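Local coordinates for protein putative NADPH:quinone reductase (Bacillus thuringiensis, PDB 3GMS) that probably reduces quinones with NADPH, as quinone oxidoreductase relatives do, though its own activity is not established, at residues E203-L208 with I212-A217; G237-I242 with V250-I255; S303-A308 with V314-S319. One frame throughout, in Å; residues are numbered along the deposited sequence. Where two conformers were deposited one is given.

Overall arrangement
Contacts 1 and 2 belong to the Rossmann-type half of the chain, which probably binds the nucleotide; there strands 214-219 and 237-241 lie side by side in a six-stranded parallel sheet. Their centres are about 15 Å apart, and probable hydrogen bonds join them directly: A217 O with L240 N (2.8 Å) and A217 N with H238 O (3.0 Å). Contact 3 packs a helix on a strand of a separate mixed sheet, its centre about 38 Å from that of contact 1 and about 34 Å from that of contact 2, on the opposite side of the chain's centre from the latter. All three join a helix to a strand or its approach.

Contact 1. Residues E203-L208 with I212-A217; sequences ETVMEL and IGADAA
V205 turns CG1 anti to its backbone N (chi1 176°), which brings that methyl to A214, while M206, bent at both chi2 (-61°) and chi3 (-75°), curls its thioether toward G213. These two adjacent helical residues meet the chain as it leaves helix 201-208 and enters strand 214-219, part of the Rossmann-type crossover that carries the chain from edge strand 192-195 back to the interior of the parallel sheet. The approach is close at the backbone too, with M206 CA and G213 CA 5.7 Å apart. V205 CG1 stands 4.2 Å from A214 N and 4.4 Å from A214 CB, a light apolar touch between a branched side chain and a methyl small enough to sit beside the strand 147-150. V205 also rests on I194, so this branched side chain touches both edge strand 192-195 and the connecting chain. M206 is different: its CB does not point at the other segment, and the bends of its unbranched chain bring SD to 4.1 Å from G213 N. That distance is packing of a large, polarisable sulfur against the backbone. G213 has a positive phi, at which a beta carbon would press on the carbonyl oxygen of I212, and a residue without one fits here. Past it the chain turns a corner at D215, whose carboxylate is held by R234 and by V147 N. No direct hydrogen bond crosses between the segments; instead the turn is tied by T209, which links the last turn of the helix to the loop, its OG1 hydrogen-bonding both V205 O and G213 N.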
ATOM      1  N   GLU A 203      23.748 -15.854   3.450  1.00 30.23           N
ATOM      2  CA  GLU A 203      24.053 -17.215   3.918  1.00 31.63           C
ATOM      3  C   GLU A 203      22.826 -17.980   4.444  1.00 30.76           C
ATOM      4  O   GLU A 203      22.711 -19.187   4.237  1.00 30.85           O
ATOM      5  CB  GLU A 203      25.198 -17.178   4.948  1.00 33.19           C
ATOM      6  CG  GLU A 203      26.606 -16.978   4.303  1.00 39.15           C
ATOM      7  CD  GLU A 203      27.075 -18.146   3.379  1.00 46.90           C
ATOM      8  OE1 GLU A 203      27.700 -17.862   2.320  1.00 49.84           O
ATOM      9  OE2 GLU A 203      26.834 -19.346   3.702  1.00 51.62           O
ATOM     10  N   THR A 204      21.894 -17.271   5.104  1.00 30.21           N
ATOM     11  CA  THR A 204      20.717 -17.949   5.654  1.00 28.62           C
ATOM     12  C   THR A 204      19.794 -18.394   4.549  1.00 27.69           C
ATOM     13  O   THR A 204      19.250 -19.498   4.598  1.00 25.97           O
ATOM     14  CB  THR A 204      19.952 -17.098   6.710  1.00 28.78           C
ATOM     15  OG1 THR A 204      20.874 -16.616   7.709  1.00 30.11           O
ATOM     16  CG2 THR A 204      18.890 -17.926   7.370  1.00 26.51           C
ATOM     17  N   VAL A 205      19.605 -17.539   3.536  1.00 27.41           N
ATOM     18  CA  VAL A 205      18.766 -17.962   2.408  1.00 27.77           C
ATOM     19  C   VAL A 205      19.367 -19.194   1.737  1.00 28.08           C
ATOM     20  O   VAL A 205      18.643 -20.131   1.339  1.00 27.81           O
ATOM     21  CB  VAL A 205      18.584 -16.844   1.350  1.00 26.90           C
ATOM     22  CG1 VAL A 205      17.804 -17.374   0.172  1.00 27.51           C
ATOM     23  CG2 VAL A 205      17.898 -15.652   2.000  1.00 28.15           C
ATOM     24  N   MET A 206      20.690 -19.166   1.610  1.00 30.08           N
ATOM     25  CA  MET A 206      21.438 -20.298   1.025  1.00 31.18           C
ATOM     26  C   MET A 206      21.192 -21.587   1.849  1.00 31.73           C
ATOM     27  O   MET A 206      20.856 -22.632   1.289  1.00 31.89           O
ATOM     28  CB  MET A 206      22.929 -19.938   0.795  1.00 30.82           C
ATOM     29  CG  MET A 206      23.159 -18.937  -0.399  1.00 29.69           C
ATOM     30  SD  MET A 206      22.624 -19.558  -2.002  1.00 23.90           S
ATOM     31  CE  MET A 206      24.019 -20.684  -2.213  1.00 27.83           C
ATOM     32  N   GLU A 207      21.239 -21.485   3.176  1.00 32.83           N
ATOM     33  CA  GLU A 207      20.883 -22.651   4.016  1.00 33.31           C
ATOM     34  C   GLU A 207      19.434 -23.079   3.809  1.00 32.72           C
ATOM     35  O   GLU A 207      19.144 -24.266   3.618  1.00 30.79           O
ATOM     36  CB  GLU A 207      21.230 -22.397   5.496  1.00 34.07           C
ATOM     37  CG  GLU A 207      20.869 -23.580   6.418  1.00 40.50           C
ATOM     38  CD  GLU A 207      21.631 -23.546   7.743  1.00 47.75           C
ATOM     39  OE1 GLU A 207      22.373 -22.560   7.970  1.00 52.01           O
ATOM     40  OE2 GLU A 207      21.495 -24.500   8.555  1.00 50.47           O
ATOM     41  N   LEU A 208      18.509 -22.101   3.768  1.00 31.61           N
ATOM     42  CA  LEU A 208      17.098 -22.427   3.711  1.00 30.88           C
ATOM     43  C   LEU A 208      16.699 -23.010   2.387  1.00 30.43           C
ATOM     44  O   LEU A 208      15.679 -23.718   2.298  1.00 30.16           O
ATOM     45  CB  LEU A 208      16.236 -21.183   4.009  1.00 31.00           C
ATOM     46  CG  LEU A 208      16.357 -20.628   5.424  1.00 31.73           C
ATOM     47  CD1 LEU A 208      15.813 -19.180   5.472  1.00 32.76           C
ATOM     48  CD2 LEU A 208      15.683 -21.564   6.475  1.00 34.10           C
ATOM     49  N   ILE A 212      20.426 -23.330  -3.478  1.00 29.90           N
ATOM     50  CA  ILE A 212      19.841 -23.057  -4.786  1.00 29.00           C
ATOM     51  C   ILE A 212      19.526 -21.566  -4.965  1.00 28.50           C
ATOM     52  O   ILE A 212      19.590 -21.032  -6.065  1.00 28.33           O
ATOM     53  CB  ILE A 212      18.558 -23.884  -4.992  1.00 29.52           C
ATOM     54  CG1 ILE A 212      18.868 -25.376  -5.126  1.00 30.77           C
ATOM     55  CG2 ILE A 212      17.807 -23.383  -6.236  1.00 29.26           C
ATOM     56  CD1 ILE A 212      19.467 -25.754  -6.464  1.00 32.15           C
ATOM     57  N   GLY A 213      19.195 -20.903  -3.860  1.00 28.48           N
ATOM     58  CA  GLY A 213      18.690 -19.520  -3.869  1.00 27.26           C
ATOM     59  C   GLY A 213      17.180 -19.535  -4.001  1.00 26.93           C
ATOM     60  O   GLY A 213      16.584 -20.564  -4.354  1.00 27.15           O
ATOM     61  N   ALA A 214      16.557 -18.383  -3.698  1.00 26.35           N
ATOM     62  CA  ALA A 214      15.116 -18.231  -3.786  1.00 26.81           C
ATOM     63  C   ALA A 214      14.680 -17.995  -5.224  1.00 27.18           C
ATOM     64  O   ALA A 214      15.510 -17.670  -6.070  1.00 26.41           O
ATOM     65  CB  ALA A 214      14.675 -17.048  -2.915  1.00 25.23           C
ATOM     66  N   ASP A 215      13.373 -18.130  -5.460  1.00 26.02           N
ATOM     67  CA  ASP A 215      12.778 -17.959  -6.771  1.00 26.59           C
ATOM     68  C   ASP A 215      12.487 -16.513  -7.121  1.00 26.44           C
ATOM     69  O   ASP A 215      12.634 -16.134  -8.279  1.00 25.71           O
ATOM     70  CB  ASP A 215      11.517 -18.777  -6.904  1.00 26.08           C
ATOM     71  CG  ASP A 215      11.782 -20.262  -6.751  1.00 30.07           C
ATOM     72  OD1 ASP A 215      12.464 -20.834  -7.634  1.00 31.75           O
ATOM     73  OD2 ASP A 215      11.359 -20.836  -5.734  1.00 30.21           O
ATOM     74  N   ALA A 216      12.074 -15.721  -6.127  1.00 25.53           N
ATOM     75  CA  ALA A 216      11.702 -14.328  -6.355  1.00 24.79           C
ATOM     76  C   ALA A 216      11.994 -13.493  -5.111  1.00 25.09           C
ATOM     77  O   ALA A 216      12.108 -14.038  -3.987  1.00 24.64           O
ATOM     78  CB  ALA A 216      10.234 -14.229  -6.738  1.00 24.35           C
ATOM     79  N   ALA A 217      12.149 -12.188  -5.297  1.00 23.05           N
ATOM     80  CA  ALA A 217      12.398 -11.290  -4.175  1.00 23.51           C
ATOM     81  C   ALA A 217      11.693  -9.961  -4.389  1.00 24.23           C
ATOM     82  O   ALA A 217      11.590  -9.485  -5.537  1.00 24.41           O
ATOM     83  CB  ALA A 217      13.866 -11.055  -3.964  1.00 23.45           C
TER

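Contact 2. Residues G237-I242 with V250-I255; sequences GHFLTI and VNWAEI
The F239 ring meets V250, W252 and I255, and one ring carbon does most of the touching: CE2 lies 4.0 Å from V250 CG2, 4.0 Å from I255 CD1 and 4.2 Å from W252 CZ3. The indole carbon comes at the edge of the phenyl ring, near its plane, whereas the two aliphatic methyls approach obliquely; the I255 side chain crosses that of F239 at about a right angle. With CG anti to the backbone N (chi1 177°), F239 extends from the strand far enough to reach this cluster, and a large flat ring suits the space between strand 237-241 and helix 252-257. Two residues on, T241 points the same way and meets the indole from the opposite direction. Its CG2 is 3.5 Å from W252 CH2, the closest approach of the contact, while OG1 lies in the indole plane at the edge, 3.8 Å from CH2. V250 supports the indole from its own side of the contact, CG2 sitting 3.4 Å above the ring plane over its centre, so that this one methyl serves both aromatic rings. The close part thus runs from I255 and F239 through V250 to W252 and T241, all buried except the partly exposed W252. The loose side is N251, A253 and E254, which do not meet the strand: A253 is exposed, E254 forms a salt bridge with K258, and N251 takes the N-cap position, its OD1 accepting only a weak bond from E254 N (3.5 Å), a place suited to a short amide side chain. A230 of helix 223-231 also touches F239 and I255. A strand face of F239 and T241 packed on the following helix is the familiar interior of a beta-alpha-beta unit, here strand 237-241, helix 252-257 and strand 262-265 of the Rossmann-type domain.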
ATOM      1  N   GLY A 237      16.041 -16.010 -11.507  1.00 27.69           N
ATOM      2  CA  GLY A 237      15.003 -15.684 -10.525  1.00 26.89           C
ATOM      3  C   GLY A 237      14.548 -14.268 -10.826  1.00 27.31           C
ATOM      4  O   GLY A 237      15.198 -13.556 -11.607  1.00 28.17           O
ATOM      5  N   HIS A 238      13.485 -13.831 -10.158  1.00 26.56           N
ATOM      6  CA  HIS A 238      12.860 -12.565 -10.509  1.00 25.30           C
ATOM      7  C   HIS A 238      12.942 -11.624  -9.305  1.00 24.11           C
ATOM      8  O   HIS A 238      12.391 -11.931  -8.226  1.00 23.18           O
ATOM      9  CB  HIS A 238      11.420 -12.828 -10.930  1.00 26.48           C
ATOM     10  CG  HIS A 238      10.797 -11.701 -11.722  1.00 30.57           C
ATOM     11  ND1 HIS A 238       9.571 -11.813 -12.349  1.00 35.05           N
ATOM     12  CD2 HIS A 238      11.231 -10.440 -11.974  1.00 35.05           C
ATOM     13  CE1 HIS A 238       9.284 -10.675 -12.964  1.00 33.68           C
ATOM     14  NE2 HIS A 238      10.277  -9.825 -12.748  1.00 36.57           N
ATOM     15  N   PHE A 239      13.606 -10.481  -9.507  1.00 23.44           N
ATOM     16  CA  PHE A 239      13.802  -9.461  -8.470  1.00 23.67           C
ATOM     17  C   PHE A 239      12.872  -8.297  -8.805  1.00 24.03           C
ATOM     18  O   PHE A 239      12.846  -7.819  -9.959  1.00 24.37           O
ATOM     19  CB  PHE A 239      15.235  -8.984  -8.480  1.00 23.90           C
ATOM     20  CG  PHE A 239      15.540  -7.877  -7.503  1.00 24.06           C
ATOM     21  CD1 PHE A 239      15.689  -8.152  -6.147  1.00 26.16           C
ATOM     22  CD2 PHE A 239      15.722  -6.570  -7.942  1.00 24.27           C
ATOM     23  CE1 PHE A 239      16.017  -7.143  -5.248  1.00 26.18           C
ATOM     24  CE2 PHE A 239      16.060  -5.541  -7.054  1.00 27.31           C
ATOM     25  CZ  PHE A 239      16.187  -5.827  -5.683  1.00 25.55           C
ATOM     26  N   LEU A 240      12.084  -7.892  -7.822  1.00 24.19           N
ATOM     27  CA  LEU A 240      11.122  -6.797  -8.039  1.00 24.41           C
ATOM     28  C   LEU A 240      11.272  -5.716  -6.958  1.00 25.00           C
ATOM     29  O   LEU A 240      11.297  -6.041  -5.768  1.00 25.27           O
ATOM     30  CB  LEU A 240       9.711  -7.374  -8.053  1.00 24.52           C
ATOM     31  CG  LEU A 240       8.538  -6.464  -8.422  1.00 26.62           C
ATOM     32  CD1 LEU A 240       8.600  -6.133  -9.940  1.00 26.98           C
ATOM     33  CD2 LEU A 240       7.246  -7.180  -8.081  1.00 27.69           C
ATOM     34  N   THR A 241      11.384  -4.439  -7.327  1.00 23.74           N
ATOM     35  CA  THR A 241      11.417  -3.431  -6.281  1.00 24.86           C
ATOM     36  C   THR A 241      10.029  -2.804  -6.150  1.00 24.92           C
ATOM     37  O   THR A 241       9.309  -2.635  -7.163  1.00 24.73           O
ATOM     38  CB  THR A 241      12.473  -2.338  -6.468  1.00 25.86           C
ATOM     39  OG1 THR A 241      12.167  -1.576  -7.632  1.00 26.29           O
ATOM     40  CG2 THR A 241      13.851  -2.921  -6.638  1.00 24.68           C
ATOM     41  N   ILE A 242       9.636  -2.513  -4.913  1.00 24.36           N
ATOM     42  CA  ILE A 242       8.335  -1.828  -4.689  1.00 24.03           C
ATOM     43  C   ILE A 242       8.484  -0.537  -3.907  1.00 26.28           C
ATOM     44  O   ILE A 242       7.506   0.231  -3.756  1.00 25.12           O
ATOM     45  CB  ILE A 242       7.287  -2.733  -3.991  1.00 24.22           C
ATOM     46  CG1 ILE A 242       7.782  -3.255  -2.638  1.00 24.59           C
ATOM     47  CG2 ILE A 242       6.767  -3.826  -4.938  1.00 23.62           C
ATOM     48  CD1 ILE A 242       6.642  -3.884  -1.770  1.00 27.42           C
ATOM     49  N   VAL A 250      19.400   0.218  -6.234  1.00 33.02           N
ATOM     50  CA  VAL A 250      20.208  -1.007  -6.307  1.00 33.45           C
ATOM     51  C   VAL A 250      21.148  -0.941  -7.504  1.00 33.66           C
ATOM     52  O   VAL A 250      20.939  -0.155  -8.437  1.00 33.48           O
ATOM     53  CB  VAL A 250      19.380  -2.331  -6.372  1.00 33.12           C
ATOM     54  CG1 VAL A 250      18.460  -2.465  -5.168  1.00 33.14           C
ATOM     55  CG2 VAL A 250      18.570  -2.466  -7.690  1.00 32.13           C
ATOM     56  N   ASN A 251      22.180  -1.774  -7.471  1.00 33.67           N
ATOM     57  CA  ASN A 251      23.091  -1.901  -8.590  1.00 34.18           C
ATOM     58  C   ASN A 251      22.478  -2.775  -9.695  1.00 32.74           C
ATOM     59  O   ASN A 251      22.816  -3.945  -9.862  1.00 31.27           O
ATOM     60  CB  ASN A 251      24.435  -2.447  -8.116  1.00 35.06           C
ATOM     61  CG  ASN A 251      25.565  -2.135  -9.081  1.00 38.57           C
ATOM     62  OD1 ASN A 251      25.360  -1.972 -10.291  1.00 40.14           O
ATOM     63  ND2 ASN A 251      26.776  -2.063  -8.546  1.00 40.92           N
ATOM     64  N   TRP A 252      21.577  -2.169 -10.473  1.00 32.94           N
ATOM     65  CA  TRP A 252      20.874  -2.852 -11.551  1.00 33.66           C
ATOM     66  C   TRP A 252      21.782  -3.634 -12.506  1.00 33.93           C
ATOM     67  O   TRP A 252      21.463  -4.762 -12.903  1.00 34.25           O
ATOM     68  CB  TRP A 252      19.998  -1.849 -12.364  1.00 32.93           C
ATOM     69  CG  TRP A 252      18.928  -1.130 -11.555  1.00 33.53           C
ATOM     70  CD1 TRP A 252      18.951   0.168 -11.162  1.00 34.81           C
ATOM     71  CD2 TRP A 252      17.695  -1.679 -11.043  1.00 34.67           C
ATOM     72  NE1 TRP A 252      17.831   0.465 -10.425  1.00 36.51           N
ATOM     73  CE2 TRP A 252      17.037  -0.647 -10.346  1.00 35.80           C
ATOM     74  CE3 TRP A 252      17.084  -2.939 -11.115  1.00 34.40           C
ATOM     75  CZ2 TRP A 252      15.804  -0.834  -9.705  1.00 34.86           C
ATOM     76  CZ3 TRP A 252      15.846  -3.127 -10.479  1.00 34.39           C
ATOM     77  CH2 TRP A 252      15.217  -2.072  -9.791  1.00 33.79           C
ATOM     78  N   ALA A 253      22.896  -3.024 -12.902  1.00 34.71           N
ATOM     79  CA  ALA A 253      23.818  -3.673 -13.852  1.00 36.11           C
ATOM     80  C   ALA A 253      24.418  -4.984 -13.308  1.00 36.74           C
ATOM     81  O   ALA A 253      24.440  -6.019 -14.002  1.00 36.36           O
ATOM     82  CB  ALA A 253      24.934  -2.687 -14.287  1.00 35.67           C
ATOM     83  N   GLU A 254      24.889  -4.943 -12.067  1.00 37.37           N
ATOM     84  CA  GLU A 254      25.490  -6.123 -11.452  1.00 38.44           C
ATOM     85  C   GLU A 254      24.474  -7.214 -11.175  1.00 37.60           C
ATOM     86  O   GLU A 254      24.753  -8.398 -11.359  1.00 37.42           O
ATOM     87  CB  GLU A 254      26.192  -5.762 -10.150  1.00 39.70           C
ATOM     88  CG  GLU A 254      27.352  -4.820 -10.362  1.00 43.60           C
ATOM     89  CD  GLU A 254      28.489  -5.082  -9.402  1.00 51.06           C
ATOM     90  OE1 GLU A 254      29.652  -4.805  -9.804  1.00 51.97           O
ATOM     91  OE2 GLU A 254      28.217  -5.576  -8.268  1.00 53.35           O
ATOM     92  N   ILE A 255      23.296  -6.824 -10.712  1.00 36.79           N
ATOM     93  CA  ILE A 255      22.266  -7.816 -10.464  1.00 36.85           C
ATOM     94  C   ILE A 255      22.066  -8.667 -11.724  1.00 36.90           C
ATOM     95  O   ILE A 255      21.937  -9.882 -11.640  1.00 36.41           O
ATOM     96  CB  ILE A 255      20.935  -7.169  -9.983  1.00 36.64           C
ATOM     97  CG1 ILE A 255      21.094  -6.659  -8.552  1.00 34.83           C
ATOM     98  CG2 ILE A 255      19.782  -8.169 -10.081  1.00 35.89           C
ATOM     99  CD1 ILE A 255      19.930  -5.773  -8.103  1.00 36.50           C
TER

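Contact 3. Residues S303-A308 with V314-S319; sequences STYELA and VDVVQS
The helical turn that presents V316 to Y305 is closed by a backbone hydrogen bond from Q318 N to V314 O (2.9 Å), and S319 N donates to V316 O (3.2 Å). V316 points at strand 301-306 and, with CG1 anti to its backbone N (chi1 172°), offers one methyl to each of two strand residues. CG2 meets Y305 at the phenol end, 3.5 Å from OH and 4.3 Å from CZ, the methyl coming obliquely to the ring. CG1 lies a looser 4.4 Å from S303 OG. The long tyrosine spans the gap between strand and helix, whereas the short serine reaches the valine less closely. Both strand residues also touch V327, and their backbones hydrogen-bond to F328. No hydrogen bond crosses between the two segments, and the contact is small and superficial, with all three touching residues partly exposed. It joins the first strand and the helix of a beta-alpha-beta unit, strand 301-306, helix 310-318 and strand 326-330, whose two strands run parallel and hydrogen-bonded in the mixed sheet.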
ATOM      1  N   SER A 303      -4.205   4.437  16.436  1.00 24.57           N
ATOM      2  CA  SER A 303      -4.806   5.626  17.009  1.00 23.38           C
ATOM      3  C   SER A 303      -5.588   6.324  15.916  1.00 23.69           C
ATOM      4  O   SER A 303      -5.413   5.994  14.732  1.00 23.84           O
ATOM      5  CB  SER A 303      -3.742   6.575  17.635  1.00 23.06           C
ATOM      6  OG  SER A 303      -2.675   6.914  16.745  1.00 23.33           O
ATOM      7  N   THR A 304      -6.455   7.249  16.331  1.00 23.99           N
ATOM      8  CA  THR A 304      -7.388   7.959  15.450  1.00 24.32           C
ATOM      9  C   THR A 304      -7.383   9.467  15.742  1.00 25.44           C
ATOM     10  O   THR A 304      -7.314   9.896  16.936  1.00 24.79           O
ATOM     11  CB  THR A 304      -8.819   7.397  15.608  1.00 24.74           C
ATOM     12  OG1 THR A 304      -9.260   7.497  16.987  1.00 22.77           O
ATOM     13  CG2 THR A 304      -8.867   5.929  15.158  1.00 23.66           C
ATOM     14  N   TYR A 305      -7.469  10.276  14.675  1.00 23.94           N
ATOM     15  CA  TYR A 305      -7.382  11.725  14.791  1.00 24.55           C
ATOM     16  C   TYR A 305      -8.380  12.312  13.846  1.00 24.76           C
ATOM     17  O   TYR A 305      -8.590  11.785  12.726  1.00 23.60           O
ATOM     18  CB  TYR A 305      -5.991  12.206  14.356  1.00 24.10           C
ATOM     19  CG  TYR A 305      -4.919  11.811  15.340  1.00 24.76           C
ATOM     20  CD1 TYR A 305      -4.568  12.692  16.358  1.00 22.30           C
ATOM     21  CD2 TYR A 305      -4.268  10.570  15.267  1.00 23.78           C
ATOM     22  CE1 TYR A 305      -3.592  12.358  17.273  1.00 24.99           C
ATOM     23  CE2 TYR A 305      -3.288  10.210  16.221  1.00 24.64           C
ATOM     24  CZ  TYR A 305      -2.962  11.148  17.205  1.00 25.19           C
ATOM     25  OH  TYR A 305      -2.001  10.899  18.171  1.00 28.53           O
ATOM     26  N   GLU A 306      -8.973  13.419  14.255  0.50 25.15           N
ATOM     27  CA  GLU A 306      -9.813  14.168  13.352  0.50 26.18           C
ATOM     28  C   GLU A 306      -8.951  14.836  12.285  0.50 26.48           C
ATOM     29  O   GLU A 306      -7.788  15.200  12.527  0.50 25.60           O
ATOM     30  CB  GLU A 306     -10.620  15.198  14.138  0.50 26.80           C
ATOM     31  CG  GLU A 306     -11.503  14.534  15.183  0.50 28.53           C
ATOM     32  CD  GLU A 306     -12.752  13.965  14.564  0.50 30.93           C
ATOM     33  OE1 GLU A 306     -13.220  14.532  13.549  0.50 31.37           O
ATOM     34  OE2 GLU A 306     -13.270  12.967  15.097  0.50 32.85           O
ATOM     35  N   LEU A 307      -9.534  15.006  11.107  1.00 26.62           N
ATOM     36  CA  LEU A 307      -8.848  15.656   9.995  1.00 28.22           C
ATOM     37  C   LEU A 307      -8.052  16.931  10.417  1.00 29.15           C
ATOM     38  O   LEU A 307      -6.887  17.059  10.035  1.00 30.32           O
ATOM     39  CB  LEU A 307      -9.862  15.904   8.869  1.00 29.49           C
ATOM     40  CG  LEU A 307      -9.390  16.078   7.431  1.00 30.20           C
ATOM     41  CD1 LEU A 307      -8.622  14.873   6.913  1.00 27.66           C
ATOM     42  CD2 LEU A 307     -10.623  16.404   6.594  1.00 27.73           C
ATOM     43  N   ALA A 308      -8.630  17.797  11.278  1.00 29.07           N
ATOM     44  CA  ALA A 308      -7.952  19.026  11.740  1.00 28.35           C
ATOM     45  C   ALA A 308      -6.643  18.786  12.463  1.00 28.04           C
ATOM     46  O   ALA A 308      -5.773  19.666  12.482  1.00 26.59           O
ATOM     47  CB  ALA A 308      -8.864  19.898  12.628  1.00 30.62           C
ATOM     48  N   VAL A 314       0.513  12.836  11.783  1.00 26.30           N
ATOM     49  CA  VAL A 314       1.653  12.556  10.939  1.00 26.47           C
ATOM     50  C   VAL A 314       2.901  12.390  11.779  1.00 28.00           C
ATOM     51  O   VAL A 314       3.671  11.467  11.532  1.00 27.68           O
ATOM     52  CB  VAL A 314       1.792  13.594   9.773  1.00 27.41           C
ATOM     53  CG1 VAL A 314       3.118  13.410   9.064  1.00 29.46           C
ATOM     54  CG2 VAL A 314       0.636  13.383   8.783  1.00 25.26           C
ATOM     55  N   ASP A 315       3.054  13.223  12.816  1.00 28.32           N
ATOM     56  CA  ASP A 315       4.186  13.092  13.731  1.00 31.06           C
ATOM     57  C   ASP A 315       4.276  11.697  14.375  1.00 30.45           C
ATOM     58  O   ASP A 315       5.366  11.127  14.509  1.00 30.92           O
ATOM     59  CB  ASP A 315       4.124  14.198  14.784  1.00 31.66           C
ATOM     60  CG  ASP A 315       5.194  14.048  15.849  1.00 37.44           C
ATOM     61  OD1 ASP A 315       6.387  14.271  15.530  1.00 43.57           O
ATOM     62  OD2 ASP A 315       4.835  13.696  16.994  1.00 43.43           O
ATOM     63  N   VAL A 316       3.123  11.132  14.749  1.00 29.82           N
ATOM     64  CA  VAL A 316       3.081   9.771  15.292  1.00 29.51           C
ATOM     65  C   VAL A 316       3.580   8.772  14.242  1.00 29.42           C
ATOM     66  O   VAL A 316       4.423   7.899  14.532  1.00 28.75           O
ATOM     67  CB  VAL A 316       1.649   9.421  15.797  1.00 29.00           C
ATOM     68  CG1 VAL A 316       1.528   7.932  16.195  1.00 30.10           C
ATOM     69  CG2 VAL A 316       1.260  10.325  16.982  1.00 30.05           C
ATOM     70  N   VAL A 317       3.088   8.908  13.014  1.00 28.98           N
ATOM     71  CA  VAL A 317       3.484   7.999  11.923  1.00 30.58           C
ATOM     72  C   VAL A 317       4.988   8.062  11.640  1.00 33.10           C
ATOM     73  O   VAL A 317       5.613   7.042  11.420  1.00 34.64           O
ATOM     74  CB  VAL A 317       2.669   8.254  10.637  1.00 30.00           C
ATOM     75  CG1 VAL A 317       3.154   7.361   9.498  1.00 27.36           C
ATOM     76  CG2 VAL A 317       1.204   7.970  10.925  1.00 28.46           C
ATOM     77  N   GLN A 318       5.556   9.255  11.681  1.00 35.26           N
ATOM     78  CA  GLN A 318       6.976   9.435  11.402  1.00 39.06           C
ATOM     79  C   GLN A 318       7.896   9.130  12.584  1.00 40.89           C
ATOM     80  O   GLN A 318       9.097   9.043  12.404  1.00 41.33           O
ATOM     81  CB  GLN A 318       7.230  10.848  10.908  1.00 38.50           C
ATOM     82  CG  GLN A 318       6.379  11.169   9.724  1.00 40.42           C
ATOM     83  CD  GLN A 318       6.964  12.210   8.838  1.00 42.51           C
ATOM     84  OE1 GLN A 318       6.876  13.407   9.114  1.00 45.45           O
ATOM     85  NE2 GLN A 318       7.537  11.769   7.729  1.00 45.68           N
ATOM     86  N   SER A 319       7.326   8.947  13.770  1.00 43.41           N
ATOM     87  CA  SER A 319       8.087   8.774  15.013  1.00 46.16           C
ATOM     88  C   SER A 319       8.868   7.448  15.056  1.00 47.67           C
ATOM     89  O   SER A 319       8.346   6.402  14.667  1.00 48.20           O
ATOM     90  CB  SER A 319       7.135   8.888  16.210  1.00 46.20           C
ATOM     91  OG  SER A 319       7.720   8.409  17.408  1.00 48.27           O
TER